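Local coordinates for protein type I modular polyketide synthase (Streptomyces albus subsp. albus, PDB 6IYR) that probably transfers an extender acyl unit from coenzyme A to a carrier protein, as the acyltransferase domain of module 8 of the salinomycin polyketide synthase, at residues A[243-248]-A[370-375]; A[293-298]-A[324-329]; A[204-209]-A[421-426]. All coordinates share one frame; numbering follows the deposited sequence.

Contact 1 of 3, residues A[243-248]-A[370-375]; sequences ALRAKA and YRNLRN. With PO4 (phosphate ion), chain B.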
ATOM      1  N   ALA A 243      -7.170   5.541 -16.343  1.00 19.01           N
ATOM      2  CA  ALA A 243      -8.044   4.830 -17.217  1.00 23.68           C
ATOM      3  C   ALA A 243      -7.488   4.793 -18.635  1.00 26.93           C
ATOM      4  O   ALA A 243      -7.629   3.797 -19.346  1.00 23.58           O
ATOM      5  CB  ALA A 243      -9.401   5.478 -17.213  1.00 25.62           C
ATOM      6  N   LEU A 244      -6.928   5.906 -19.072  1.00 22.88           N
ATOM      7  CA  LEU A 244      -6.556   6.043 -20.486  1.00 26.11           C
ATOM      8  C   LEU A 244      -5.170   5.424 -20.726  1.00 22.51           C
ATOM      9  O   LEU A 244      -4.893   4.818 -21.763  1.00 26.95           O
ATOM     10  CB  LEU A 244      -6.580   7.531 -20.879  1.00 26.90           C
ATOM     11  CG  LEU A 244      -7.852   8.047 -21.548  1.00 33.39           C
ATOM     12  CD1 LEU A 244      -9.143   7.337 -21.205  1.00 34.56           C
ATOM     13  CD2 LEU A 244      -8.016   9.552 -21.521  1.00 35.06           C
ATOM     14  N   ARG A 245      -4.318   5.461 -19.723  1.00 22.19           N
ATOM     15  CA  ARG A 245      -3.062   4.737 -19.850  1.00 24.88           C
ATOM     16  C   ARG A 245      -3.286   3.235 -19.864  1.00 29.01           C
ATOM     17  O   ARG A 245      -2.642   2.533 -20.641  1.00 23.56           O
ATOM     18  CB  ARG A 245      -2.154   5.142 -18.728  1.00 27.70           C
ATOM     19  CG  ARG A 245      -0.758   4.576 -18.709  1.00 43.78           C
ATOM     20  CD  ARG A 245      -0.619   4.010 -17.328  1.00 42.45           C
ATOM     21  NE  ARG A 245       0.712   3.990 -16.770  1.00 38.07           N
ATOM     22  CZ  ARG A 245       1.156   2.924 -16.109  1.00 45.02           C
ATOM     23  NH1 ARG A 245       0.430   1.759 -16.093  1.00 41.42           N
ATOM     24  NH2 ARG A 245       2.329   2.993 -15.513  1.00 44.48           N
ATOM     25  N   ALA A 246      -4.262   2.761 -19.084  1.00 24.20           N
ATOM     26  CA  ALA A 246      -4.606   1.350 -19.038  1.00 24.90           C
ATOM     27  C   ALA A 246      -5.231   0.882 -20.341  1.00 27.64           C
ATOM     28  O   ALA A 246      -4.939  -0.225 -20.835  1.00 26.60           O
ATOM     29  CB  ALA A 246      -5.548   1.046 -17.880  1.00 24.70           C
ATOM     30  N   LYS A 247      -6.043   1.736 -20.942  1.00 24.51           N
ATOM     31  CA  LYS A 247      -6.575   1.373 -22.237  1.00 25.55           C
ATOM     32  C   LYS A 247      -5.467   1.221 -23.280  1.00 26.97           C
ATOM     33  O   LYS A 247      -5.543   0.362 -24.125  1.00 24.75           O
ATOM     34  CB  LYS A 247      -7.573   2.400 -22.737  1.00 26.65           C
ATOM     35  CG  LYS A 247      -8.898   2.322 -22.016  1.00 34.71           C
ATOM     36  CD  LYS A 247      -9.995   2.925 -22.853  1.00 39.88           C
ATOM     37  CE  LYS A 247     -10.806   3.900 -22.050  1.00 42.68           C
ATOM     38  NZ  LYS A 247     -11.706   3.122 -21.169  1.00 48.67           N
ATOM     39  N   ALA A 248      -4.504   2.135 -23.291  1.00 23.84           N
ATOM     40  CA  ALA A 248      -3.448   2.082 -24.317  1.00 26.67           C
ATOM     41  C   ALA A 248      -2.694   0.770 -24.177  1.00 27.69           C
ATOM     42  O   ALA A 248      -2.384   0.099 -25.177  1.00 27.26           O
ATOM     43  CB  ALA A 248      -2.504   3.263 -24.164  1.00 26.27           C
ATOM     44  N   TYR A 370       4.162   8.956 -19.581  1.00 26.22           N
ATOM     45  CA  TYR A 370       4.874   8.073 -20.492  1.00 25.26           C
ATOM     46  C   TYR A 370       6.194   7.558 -19.947  1.00 28.23           C
ATOM     47  O   TYR A 370       6.515   6.364 -20.093  1.00 26.81           O
ATOM     48  CB  TYR A 370       5.102   8.677 -21.880  1.00 29.29           C
ATOM     49  CG  TYR A 370       5.876   7.741 -22.776  1.00 28.34           C
ATOM     50  CD1 TYR A 370       5.291   6.605 -23.256  1.00 27.84           C
ATOM     51  CD2 TYR A 370       7.233   7.920 -23.006  1.00 28.59           C
ATOM     52  CE1 TYR A 370       5.998   5.707 -24.037  1.00 32.02           C
ATOM     53  CE2 TYR A 370       7.961   7.010 -23.765  1.00 31.84           C
ATOM     54  CZ  TYR A 370       7.322   5.886 -24.264  1.00 29.34           C
ATOM     55  OH  TYR A 370       8.006   4.980 -25.035  1.00 31.59           O
ATOM     56  N   ARG A 371       7.015   8.448 -19.411  1.00 25.42           N
ATOM     57  CA  ARG A 371       8.267   8.003 -18.841  1.00 28.85           C
ATOM     58  C   ARG A 371       8.102   6.966 -17.776  1.00 30.92           C
ATOM     59  O   ARG A 371       9.004   6.150 -17.571  1.00 29.80           O
ATOM     60  CB  ARG A 371       9.068   9.149 -18.243  1.00 34.95           C
ATOM     61  CG  ARG A 371      10.041   9.796 -19.213  1.00 58.28           C
ATOM     62  CD  ARG A 371      10.940  10.800 -18.499  1.00 67.93           C
ATOM     63  NE  ARG A 371      11.423  11.808 -19.435  1.00 89.55           N
ATOM     64  CZ  ARG A 371      10.841  12.986 -19.661  1.00 92.96           C
ATOM     65  NH1 ARG A 371      11.365  13.810 -20.566  1.00 73.99           N
ATOM     66  NH2 ARG A 371       9.761  13.354 -18.970  1.00 89.39           N
ATOM     67  N   ASN A 372       7.118   7.201 -16.922  1.00 25.61           N
ATOM     68  CA  ASN A 372       6.803   6.276 -15.830  1.00 28.65           C
ATOM     69  C   ASN A 372       6.604   4.870 -16.392  1.00 27.30           C
ATOM     70  O   ASN A 372       7.211   3.928 -15.913  1.00 30.95           O
ATOM     71  CB  ASN A 372       5.522   6.723 -15.150  1.00 25.46           C
ATOM     72  CG  ASN A 372       5.024   5.731 -14.120  1.00 31.98           C
ATOM     73  OD1 ASN A 372       4.330   4.765 -14.461  1.00 33.60           O
ATOM     74  ND2 ASN A 372       5.291   6.018 -12.841  1.00 28.98           N
ATOM     75  N   LEU A 373       5.801   4.770 -17.449  1.00 26.46           N
ATOM     76  CA  LEU A 373       5.508   3.477 -18.103  1.00 28.45           C
ATOM     77  C   LEU A 373       6.718   2.872 -18.807  1.00 29.66           C
ATOM     78  O   LEU A 373       6.927   1.659 -18.782  1.00 30.95           O
ATOM     79  CB  LEU A 373       4.348   3.646 -19.082  1.00 27.88           C
ATOM     80  CG  LEU A 373       3.756   2.378 -19.699  1.00 30.39           C
ATOM     81  CD1 LEU A 373       3.199   1.441 -18.628  1.00 35.60           C
ATOM     82  CD2 LEU A 373       2.652   2.835 -20.639  1.00 33.69           C
ATOM     83  N   ARG A 374       7.552   3.731 -19.368  1.00 25.36           N
ATOM     84  CA  ARG A 374       8.656   3.299 -20.204  1.00 24.82           C
ATOM     85  C   ARG A 374       9.888   2.908 -19.428  1.00 27.10           C
ATOM     86  O   ARG A 374      10.642   2.025 -19.835  1.00 28.09           O
ATOM     87  CB  ARG A 374       9.005   4.402 -21.213  1.00 28.76           C
ATOM     88  CG  ARG A 374      10.262   4.110 -22.024  1.00 30.08           C
ATOM     89  CD  ARG A 374      10.056   2.942 -22.974  1.00 31.72           C
ATOM     90  NE  ARG A 374      11.263   2.649 -23.774  1.00 32.42           N
ATOM     91  CZ  ARG A 374      12.268   1.891 -23.358  1.00 33.03           C
ATOM     92  NH1 ARG A 374      12.319   1.445 -22.110  1.00 32.13           N
ATOM     93  NH2 ARG A 374      13.238   1.567 -24.193  1.00 38.66           N
ATOM     94  N   ASN A 375      10.102   3.513 -18.280  1.00 25.34           N
ATOM     95  CA  ASN A 375      11.372   3.370 -17.611  1.00 25.54           C
ATOM     96  C   ASN A 375      11.351   2.522 -16.348  1.00 24.52           C
ATOM     97  O   ASN A 375      10.314   2.334 -15.753  1.00 25.16           O
ATOM     98  CB  ASN A 375      11.912   4.751 -17.310  1.00 34.06           C
ATOM     99  CG  ASN A 375      12.408   5.429 -18.572  1.00 38.54           C
ATOM    100  OD1 ASN A 375      13.468   5.079 -19.082  1.00 48.00           O
ATOM    101  ND2 ASN A 375      11.538   6.126 -19.208  1.00 36.01           N
TER
HETATM  102  P   PO4 B 501       2.252  -1.461 -14.371  1.00 84.92           P
HETATM  103  O1  PO4 B 501       1.787  -2.683 -13.602  1.00 65.40           O
HETATM  104  O2  PO4 B 501       1.692  -1.190 -15.778  1.00 52.13           O
HETATM  105  O3  PO4 B 501       1.836  -0.317 -13.460  1.00 60.06           O
HETATM  106  O4  PO4 B 501       3.731  -1.664 -14.565  1.00 51.00           O

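Contact 2 of 3, residues A[293-298]-A[324-329]; sequences SGDPGA and GPQVEH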
ATOM      1  N   SER A 293      11.279  -7.417 -17.424  1.00 21.74           N
ATOM      2  CA  SER A 293      10.147  -7.552 -18.325  1.00 23.44           C
ATOM      3  C   SER A 293      10.643  -7.858 -19.725  1.00 26.84           C
ATOM      4  O   SER A 293      11.750  -7.488 -20.048  1.00 25.89           O
ATOM      5  CB  SER A 293       9.317  -6.265 -18.361  1.00 24.32           C
ATOM      6  OG  SER A 293       9.982  -5.193 -19.002  1.00 27.26           O
ATOM      7  N   GLY A 294       9.778  -8.419 -20.578  1.00 24.03           N
ATOM      8  CA  GLY A 294      10.106  -8.600 -21.978  1.00 26.11           C
ATOM      9  C   GLY A 294       9.300  -9.725 -22.623  1.00 28.46           C
ATOM     10  O   GLY A 294       8.202 -10.063 -22.187  1.00 26.62           O
ATOM     11  N   ASP A 295       9.839 -10.245 -23.711  1.00 25.40           N
ATOM     12  CA  ASP A 295       9.150 -11.178 -24.543  1.00 27.72           C
ATOM     13  C   ASP A 295       9.122 -12.559 -23.919  1.00 25.08           C
ATOM     14  O   ASP A 295      10.003 -12.943 -23.141  1.00 23.93           O
ATOM     15  CB  ASP A 295       9.764 -11.208 -25.944  1.00 33.09           C
ATOM     16  CG  ASP A 295       9.537  -9.897 -26.711  1.00 42.28           C
ATOM     17  OD1 ASP A 295       8.441  -9.715 -27.296  1.00 50.39           O
ATOM     18  OD2 ASP A 295      10.444  -9.029 -26.681  1.00 38.31           O
ATOM     19  N   PRO A 296       8.000 -13.240 -24.104  1.00 29.55           N
ATOM     20  CA  PRO A 296       7.780 -14.477 -23.356  1.00 28.93           C
ATOM     21  C   PRO A 296       8.961 -15.467 -23.483  1.00 26.06           C
ATOM     22  O   PRO A 296       9.355 -16.080 -22.505  1.00 27.34           O
ATOM     23  CB  PRO A 296       6.511 -15.050 -23.998  1.00 32.72           C
ATOM     24  CG  PRO A 296       5.841 -13.882 -24.672  1.00 37.46           C
ATOM     25  CD  PRO A 296       6.946 -12.965 -25.096  1.00 33.80           C
ATOM     26  N   GLY A 297       9.510 -15.625 -24.684  1.00 28.74           N
ATOM     27  CA  GLY A 297      10.578 -16.643 -24.910  1.00 30.98           C
ATOM     28  C   GLY A 297      11.858 -16.230 -24.212  1.00 27.12           C
ATOM     29  O   GLY A 297      12.572 -17.046 -23.568  1.00 27.66           O
ATOM     30  N   ALA A 298      12.099 -14.928 -24.213  1.00 26.43           N
ATOM     31  CA  ALA A 298      13.305 -14.407 -23.527  1.00 24.80           C
ATOM     32  C   ALA A 298      13.209 -14.580 -22.032  1.00 22.60           C
ATOM     33  O   ALA A 298      14.190 -14.900 -21.352  1.00 27.26           O
ATOM     34  CB  ALA A 298      13.517 -12.950 -23.886  1.00 28.44           C
ATOM     35  N   GLY A 324       9.820  -1.303 -20.462  1.00 30.34           N
ATOM     36  CA  GLY A 324      10.787  -1.690 -21.467  1.00 28.49           C
ATOM     37  C   GLY A 324      10.372  -1.222 -22.843  1.00 27.20           C
ATOM     38  O   GLY A 324       9.388  -0.485 -22.991  1.00 26.34           O
ATOM     39  N   PRO A 325      11.131  -1.643 -23.874  1.00 28.21           N
ATOM     40  CA  PRO A 325      10.964  -1.171 -25.246  1.00 29.41           C
ATOM     41  C   PRO A 325       9.613  -1.428 -25.848  1.00 26.45           C
ATOM     42  O   PRO A 325       9.195  -0.663 -26.704  1.00 29.86           O
ATOM     43  CB  PRO A 325      12.040  -1.959 -26.036  1.00 34.49           C
ATOM     44  CG  PRO A 325      13.088  -2.283 -25.013  1.00 35.54           C
ATOM     45  CD  PRO A 325      12.334  -2.481 -23.718  1.00 28.58           C
ATOM     46  N   GLN A 326       8.846  -2.402 -25.363  1.00 24.76           N
ATOM     47  CA  GLN A 326       7.572  -2.630 -26.026  1.00 25.56           C
ATOM     48  C   GLN A 326       6.674  -1.392 -25.929  1.00 27.79           C
ATOM     49  O   GLN A 326       5.758  -1.203 -26.728  1.00 28.12           O
ATOM     50  CB  GLN A 326       6.841  -3.853 -25.471  1.00 31.16           C
ATOM     51  CG  GLN A 326       7.442  -5.165 -25.919  1.00 31.92           C
ATOM     52  CD  GLN A 326       6.587  -6.372 -25.582  1.00 27.42           C
ATOM     53  OE1 GLN A 326       5.345  -6.307 -25.572  1.00 30.96           O
ATOM     54  NE2 GLN A 326       7.253  -7.503 -25.338  1.00 32.18           N
ATOM     55  N   VAL A 327       6.857  -0.631 -24.852  1.00 27.71           N
ATOM     56  CA  VAL A 327       6.004   0.520 -24.557  1.00 29.57           C
ATOM     57  C   VAL A 327       6.116   1.613 -25.650  1.00 29.74           C
ATOM     58  O   VAL A 327       5.232   2.466 -25.807  1.00 23.59           O
ATOM     59  CB  VAL A 327       6.422   1.081 -23.151  1.00 34.31           C
ATOM     60  CG1 VAL A 327       5.753   2.391 -22.856  1.00 29.32           C
ATOM     61  CG2 VAL A 327       6.041   0.062 -22.074  1.00 32.40           C
ATOM     62  N   GLU A 328       7.196   1.581 -26.424  1.00 25.98           N
ATOM     63  CA  GLU A 328       7.386   2.602 -27.498  1.00 27.69           C
ATOM     64  C   GLU A 328       6.244   2.565 -28.462  1.00 28.46           C
ATOM     65  O   GLU A 328       5.818   3.583 -28.970  1.00 28.14           O
ATOM     66  CB  GLU A 328       8.715   2.390 -28.247  1.00 32.12           C
ATOM     67  CG  GLU A 328       9.896   2.876 -27.406  1.00 42.10           C
ATOM     68  CD  GLU A 328      11.258   2.260 -27.759  1.00 55.21           C
ATOM     69  OE1 GLU A 328      11.360   1.435 -28.700  1.00 56.90           O
ATOM     70  OE2 GLU A 328      12.244   2.602 -27.064  1.00 46.48           O
ATOM     71  N   HIS A 329       5.664   1.391 -28.621  1.00 32.60           N
ATOM     72  CA  HIS A 329       4.547   1.205 -29.537  1.00 36.27           C
ATOM     73  C   HIS A 329       3.294   2.017 -29.145  1.00 30.15           C
ATOM     74  O   HIS A 329       2.473   2.322 -29.984  1.00 25.67           O
ATOM     75  CB  HIS A 329       4.264  -0.301 -29.590  1.00 42.46           C
ATOM     76  CG  HIS A 329       2.967  -0.677 -30.222  1.00 45.37           C
ATOM     77  ND1 HIS A 329       2.767  -0.621 -31.589  1.00 54.35           N
ATOM     78  CD2 HIS A 329       1.922  -1.382 -29.723  1.00 50.09           C
ATOM     79  CE1 HIS A 329       1.581  -1.134 -31.880  1.00 42.44           C
ATOM     80  NE2 HIS A 329       1.052  -1.609 -30.762  1.00 38.88           N
TER

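Contact 3 of 3, residues A[204-209]-A[421-426]; sequences EVWRAA and QGTLRR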
ATOM      1  N   GLU A 204      -7.037   7.831   2.160  1.00 28.13           N
ATOM      2  CA  GLU A 204      -7.888   8.806   2.784  1.00 31.88           C
ATOM      3  C   GLU A 204      -8.445   8.311   4.125  1.00 36.21           C
ATOM      4  O   GLU A 204      -8.512   9.075   5.059  1.00 30.50           O
ATOM      5  CB  GLU A 204      -9.033   9.094   1.848  1.00 31.62           C
ATOM      6  CG  GLU A 204      -9.918  10.217   2.320  1.00 34.59           C
ATOM      7  CD  GLU A 204      -9.265  11.570   2.155  1.00 42.95           C
ATOM      8  OE1 GLU A 204      -8.111  11.671   1.643  1.00 42.23           O
ATOM      9  OE2 GLU A 204      -9.932  12.541   2.543  1.00 56.84           O
ATOM     10  N   VAL A 205      -8.668   7.009   4.262  1.00 29.70           N
ATOM     11  CA  VAL A 205      -8.984   6.425   5.598  1.00 30.93           C
ATOM     12  C   VAL A 205      -7.845   6.568   6.555  1.00 29.59           C
ATOM     13  O   VAL A 205      -8.040   7.020   7.655  1.00 31.06           O
ATOM     14  CB  VAL A 205      -9.383   4.953   5.489  1.00 26.44           C
ATOM     15  CG1 VAL A 205      -9.743   4.347   6.849  1.00 32.62           C
ATOM     16  CG2 VAL A 205     -10.551   4.862   4.555  1.00 28.48           C
ATOM     17  N   TRP A 206      -6.619   6.329   6.104  1.00 26.49           N
ATOM     18  CA  TRP A 206      -5.477   6.527   6.957  1.00 23.47           C
ATOM     19  C   TRP A 206      -5.411   7.985   7.401  1.00 37.71           C
ATOM     20  O   TRP A 206      -5.258   8.279   8.585  1.00 30.94           O
ATOM     21  CB  TRP A 206      -4.191   6.125   6.266  1.00 29.85           C
ATOM     22  CG  TRP A 206      -3.852   4.639   6.325  1.00 31.57           C
ATOM     23  CD1 TRP A 206      -4.075   3.712   5.347  1.00 28.04           C
ATOM     24  CD2 TRP A 206      -3.222   3.937   7.401  1.00 30.82           C
ATOM     25  NE1 TRP A 206      -3.577   2.495   5.723  1.00 27.53           N
ATOM     26  CE2 TRP A 206      -3.098   2.588   7.002  1.00 31.53           C
ATOM     27  CE3 TRP A 206      -2.765   4.308   8.665  1.00 30.95           C
ATOM     28  CZ2 TRP A 206      -2.512   1.620   7.813  1.00 28.10           C
ATOM     29  CZ3 TRP A 206      -2.105   3.354   9.436  1.00 30.50           C
ATOM     30  CH2 TRP A 206      -1.995   2.035   9.016  1.00 28.67           C
ATOM     31  N   ARG A 207      -5.642   8.897   6.450  1.00 31.19           N
ATOM     32  CA  ARG A 207      -5.640  10.336   6.706  1.00 37.89           C
ATOM     33  C   ARG A 207      -6.727  10.768   7.681  1.00 34.68           C
ATOM     34  O   ARG A 207      -6.462  11.477   8.621  1.00 35.99           O
ATOM     35  CB  ARG A 207      -5.851  11.100   5.403  1.00 37.48           C
ATOM     36  CG  ARG A 207      -4.656  11.876   4.897  1.00 54.85           C
ATOM     37  CD  ARG A 207      -5.084  12.956   3.906  1.00 64.78           C
ATOM     38  NE  ARG A 207      -6.515  13.255   4.012  1.00 74.07           N
ATOM     39  CZ  ARG A 207      -7.049  14.375   4.496  1.00 64.13           C
ATOM     40  NH1 ARG A 207      -6.292  15.371   4.936  1.00 49.78           N
ATOM     41  NH2 ARG A 207      -8.366  14.500   4.539  1.00 60.62           N
ATOM     42  N   ALA A 208      -7.940  10.303   7.460  1.00 31.31           N
ATOM     43  CA  ALA A 208      -9.066  10.562   8.376  1.00 35.41           C
ATOM     44  C   ALA A 208      -8.796  10.045   9.802  1.00 37.80           C
ATOM     45  O   ALA A 208      -9.331  10.569  10.783  1.00 43.25           O
ATOM     46  CB  ALA A 208     -10.329   9.937   7.816  1.00 34.08           C
ATOM     47  N   ALA A 209      -7.978   9.013   9.912  1.00 33.65           N
ATOM     48  CA  ALA A 209      -7.659   8.399  11.187  1.00 30.54           C
ATOM     49  C   ALA A 209      -6.468   9.092  11.818  1.00 34.01           C
ATOM     50  O   ALA A 209      -5.863   8.613  12.782  1.00 35.58           O
ATOM     51  CB  ALA A 209      -7.337   6.935  10.966  1.00 38.39           C
ATOM     52  N   GLN A 421       4.461  -1.794   6.736  1.00 30.06           N
ATOM     53  CA  GLN A 421       3.220  -2.484   6.899  1.00 35.50           C
ATOM     54  C   GLN A 421       2.215  -2.187   5.804  1.00 33.40           C
ATOM     55  O   GLN A 421       2.347  -1.245   5.068  1.00 27.82           O
ATOM     56  CB  GLN A 421       2.620  -2.189   8.248  1.00 35.02           C
ATOM     57  CG  GLN A 421       2.007  -0.833   8.367  1.00 34.87           C
ATOM     58  CD  GLN A 421       1.044  -0.809   9.502  1.00 36.11           C
ATOM     59  OE1 GLN A 421      -0.128  -1.055   9.318  1.00 41.31           O
ATOM     60  NE2 GLN A 421       1.539  -0.561  10.683  1.00 37.30           N
ATOM     61  N   GLY A 422       1.238  -3.065   5.694  1.00 27.88           N
ATOM     62  CA  GLY A 422       0.161  -2.936   4.750  1.00 27.92           C
ATOM     63  C   GLY A 422      -1.103  -2.388   5.367  1.00 26.78           C
ATOM     64  O   GLY A 422      -1.122  -1.885   6.475  1.00 26.58           O
ATOM     65  N   THR A 423      -2.157  -2.465   4.585  1.00 23.66           N
ATOM     66  CA  THR A 423      -3.481  -2.063   4.984  1.00 25.85           C
ATOM     67  C   THR A 423      -4.426  -3.250   5.050  1.00 30.67           C
ATOM     68  O   THR A 423      -4.768  -3.708   6.141  1.00 31.30           O
ATOM     69  CB  THR A 423      -4.036  -0.945   4.091  1.00 25.24           C
ATOM     70  OG1 THR A 423      -3.171   0.176   4.175  1.00 28.05           O
ATOM     71  CG2 THR A 423      -5.367  -0.476   4.559  1.00 31.42           C
ATOM     72  N   LEU A 424      -4.855  -3.745   3.896  1.00 27.28           N
ATOM     73  CA  LEU A 424      -5.700  -4.894   3.849  1.00 26.63           C
ATOM     74  C   LEU A 424      -4.944  -6.096   3.370  1.00 26.28           C
ATOM     75  O   LEU A 424      -3.800  -5.999   2.910  1.00 25.74           O
ATOM     76  CB  LEU A 424      -6.861  -4.613   2.958  1.00 24.37           C
ATOM     77  CG  LEU A 424      -7.671  -3.345   3.261  1.00 30.04           C
ATOM     78  CD1 LEU A 424      -8.781  -3.268   2.227  1.00 31.56           C
ATOM     79  CD2 LEU A 424      -8.319  -3.319   4.645  1.00 28.64           C
ATOM     80  N   ARG A 425      -5.647  -7.214   3.329  1.00 28.61           N
ATOM     81  CA  ARG A 425      -5.111  -8.443   2.787  1.00 32.76           C
ATOM     82  C   ARG A 425      -6.160  -9.159   1.977  1.00 28.86           C
ATOM     83  O   ARG A 425      -7.318  -9.020   2.273  1.00 26.62           O
ATOM     84  CB  ARG A 425      -4.803  -9.375   3.940  1.00 43.02           C
ATOM     85  CG  ARG A 425      -3.350  -9.533   4.149  1.00 54.59           C
ATOM     86  CD  ARG A 425      -2.997  -8.866   5.443  1.00 64.80           C
ATOM     87  NE  ARG A 425      -2.665  -9.894   6.394  1.00 48.09           N
ATOM     88  CZ  ARG A 425      -1.667  -9.805   7.261  1.00 57.43           C
ATOM     89  NH1 ARG A 425      -1.406 -10.823   8.066  1.00 46.10           N
ATOM     90  NH2 ARG A 425      -0.974  -8.682   7.365  1.00 73.29           N
ATOM     91  N   ARG A 426      -5.732 -10.094   1.134  1.00 25.88           N
ATOM     92  CA  ARG A 426      -6.655 -10.914   0.392  1.00 32.70           C
ATOM     93  C   ARG A 426      -7.635 -11.612   1.342  1.00 34.72           C
ATOM     94  O   ARG A 426      -7.254 -12.140   2.375  1.00 31.23           O
ATOM     95  CB  ARG A 426      -5.898 -11.945  -0.418  1.00 40.19           C
ATOM     96  CG  ARG A 426      -6.771 -12.656  -1.442  1.00 52.38           C
ATOM     97  CD  ARG A 426      -5.925 -13.015  -2.657  1.00 51.09           C
ATOM     98  NE  ARG A 426      -4.676 -13.590  -2.200  1.00 48.76           N
ATOM     99  CZ  ARG A 426      -3.467 -13.222  -2.588  1.00 45.38           C
ATOM    100  NH1 ARG A 426      -2.412 -13.839  -2.082  1.00 51.56           N
ATOM    101  NH2 ARG A 426      -3.301 -12.362  -3.565  1.00 52.53           N
TER

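Contact 1 of 3, residues A[243-248]-A[370-375]
Arg-245 NH2 gives a hydrogen bond to Asn-372 OD1 at 2.9 Å. The bond is bent, with an N-H...O angle of 137°. OD1 lies in the guanidinium plane and receives the N-H nearly end-on to its C=O. NH2 also has a weak hydrogen bond to Ser-220 OG. The arginine reaches this far because its CG is anti to the backbone N (chi1 -176°), although the chain bends at the next torsion. The amide of Asn-372 is turned 52° from the guanidinium. Its ND2 bonds to Glu-223 OE1 and Ser-220 O, which fixes the rotation of the amide and hence the place of OD1. Leu-373 lays CD1 over the centre of one guanidinium face, 3.6 Å from Arg-245 CZ. Arg-245 NE is buried here and has no partner in the model. Arg-245 NH1 bonds to O2 of a phosphate ion, probably from the crystallisation liquor, at 3.2 Å. His-323 and Gln-221 bind the same ion. In related acyltransferases an arginine at this place holds the carboxylate of the extender unit, and the bound anion is consistent with that role. The contact joins helices 235-248 and 366-374, with Gln-192 of helix 188-208 touching Arg-245, and helix 331-337 packing against Ala-248 and Tyr-370.

Contact 2 of 3, residues A[293-298]-A[324-329]
Gln-326 sets CG anti to its own carbonyl carbon (chi1 -74°), and the extended chain beyond CG carries the amide across to Asp-295. Asp-295 has the matching first torsion (chi1 -68°), which swings its carboxylate round to meet that amide. The two chains lie aslant, with the amide and carboxylate planes 28° apart. Gln-326 NE2 stands 3.2 Å from Asp-295 OD1, but the angle is too poor for a hydrogen bond. Asp-295 OD2 is 3.8 Å from Gln-326 NE2. NE2 gives a hydrogen bond to Lys-255 O, which probably decides how the group is turned. The backbone of Gly-294 passes beside it, with Gly-294 C at 4.1 Å from Gln-326 NE2. At the backbone angles of Gly-294 a CB would press on the carbonyl O of Ser-293, which calls for glycine.

Strand 289-294 is the third in chain order of the four strands of the ferredoxin-like core in the small subdomain of the acyltransferase fold. Residues 293-298 form the turn from this strand into helix 296-308. Asp-295 is at the N-cap position of that helix but makes no capping bond with its side chain. The partner segment is the 3-10 turn that leads on to helix 331-337.

At the strand end Ser-293 points toward the second segment. Its OG is 4.2 Å from Gly-324 N, a packing distance. The hydroxyl is hydrogen-bonded to Ser-322 O, just ahead of Gly-324. Ser-293 also lies against Ala-280 and Ala-282 of the adjoining strand 279-286, and Pro-325 touches Ala-280 too.

Contact 3 of 3, residues A[204-209]-A[421-426]
The last turn of helix 188-208 faces the end of strand 419-421 and the loop that follows it, and the closest CA atoms, of Trp-206 and Thr-423, are 9.0 Å apart. The indole of Trp-206 fills this distance. Its CG is beside the backbone N and anti to the carbonyl carbon (chi1 -84°), which directs the ring toward the loop. Trp-206 NE1 donates to Thr-423 OG1 at 2.8 Å. The bond is nearly straight, with an N-H...O angle of 168°, and OG1 lies close to the ring plane. The threonine side chain sits at the ring edge, with CG2 3.7 Å from Trp-206 NE1. Gly-422 O lies along the same edge, 4.0 Å from Trp-206 CZ2. Farther round, the amide of Gln-421 stands almost upright to the indole, its plane turned by 83°. It meets the benzene end of the ring near CH2. Three successive residues, from the strand end into the loop, thus line one rim of the indole. The ring of Phe-434, from helix 431-443, meets the indole at a tilt. Val-395 of strand 393-396 also touches the indole. Behind them, Thr-423 O accepts from Ser-437 OG, and the strand-end residue Gln-421 pairs through its backbone with Phe-394 and Glu-396. Strand 419-421 is an outermost strand of the parallel sheet in the large, hydrolase-like subdomain. Thr-423 OG1 has a second hydrogen bond, to Glu-396 O. A carbonyl oxygen can only accept, so the hydroxyl must donate there while it accepts from the indole. Both roles of a buried hydroxyl are therefore used, and its rotation is probably fixed by them.

In the fold
Contact 1 and contact 2 are neighbours, with centres 14 Å apart. They touch through a salt bridge from Arg-374 NH2 to Glu-328 OE2 (3.2 Å). Tyr-370 also packs on Val-327. Contact 1 borders the probable active site: Ser-220, in a GxSxG pattern that suggests a nucleophile elbow, meets Arg-245, and His-323 binds the phosphate. Segment 324-329 of contact 2 follows directly on His-323 and ties that loop to the small subdomain. Contact 3 is remote, with its centre 26 Å from that of contact 1 and 34 Å from that of contact 2. Along the chain, contact 2 lies within the loop closed by contact 1, and contact 1 within that closed by contact 3.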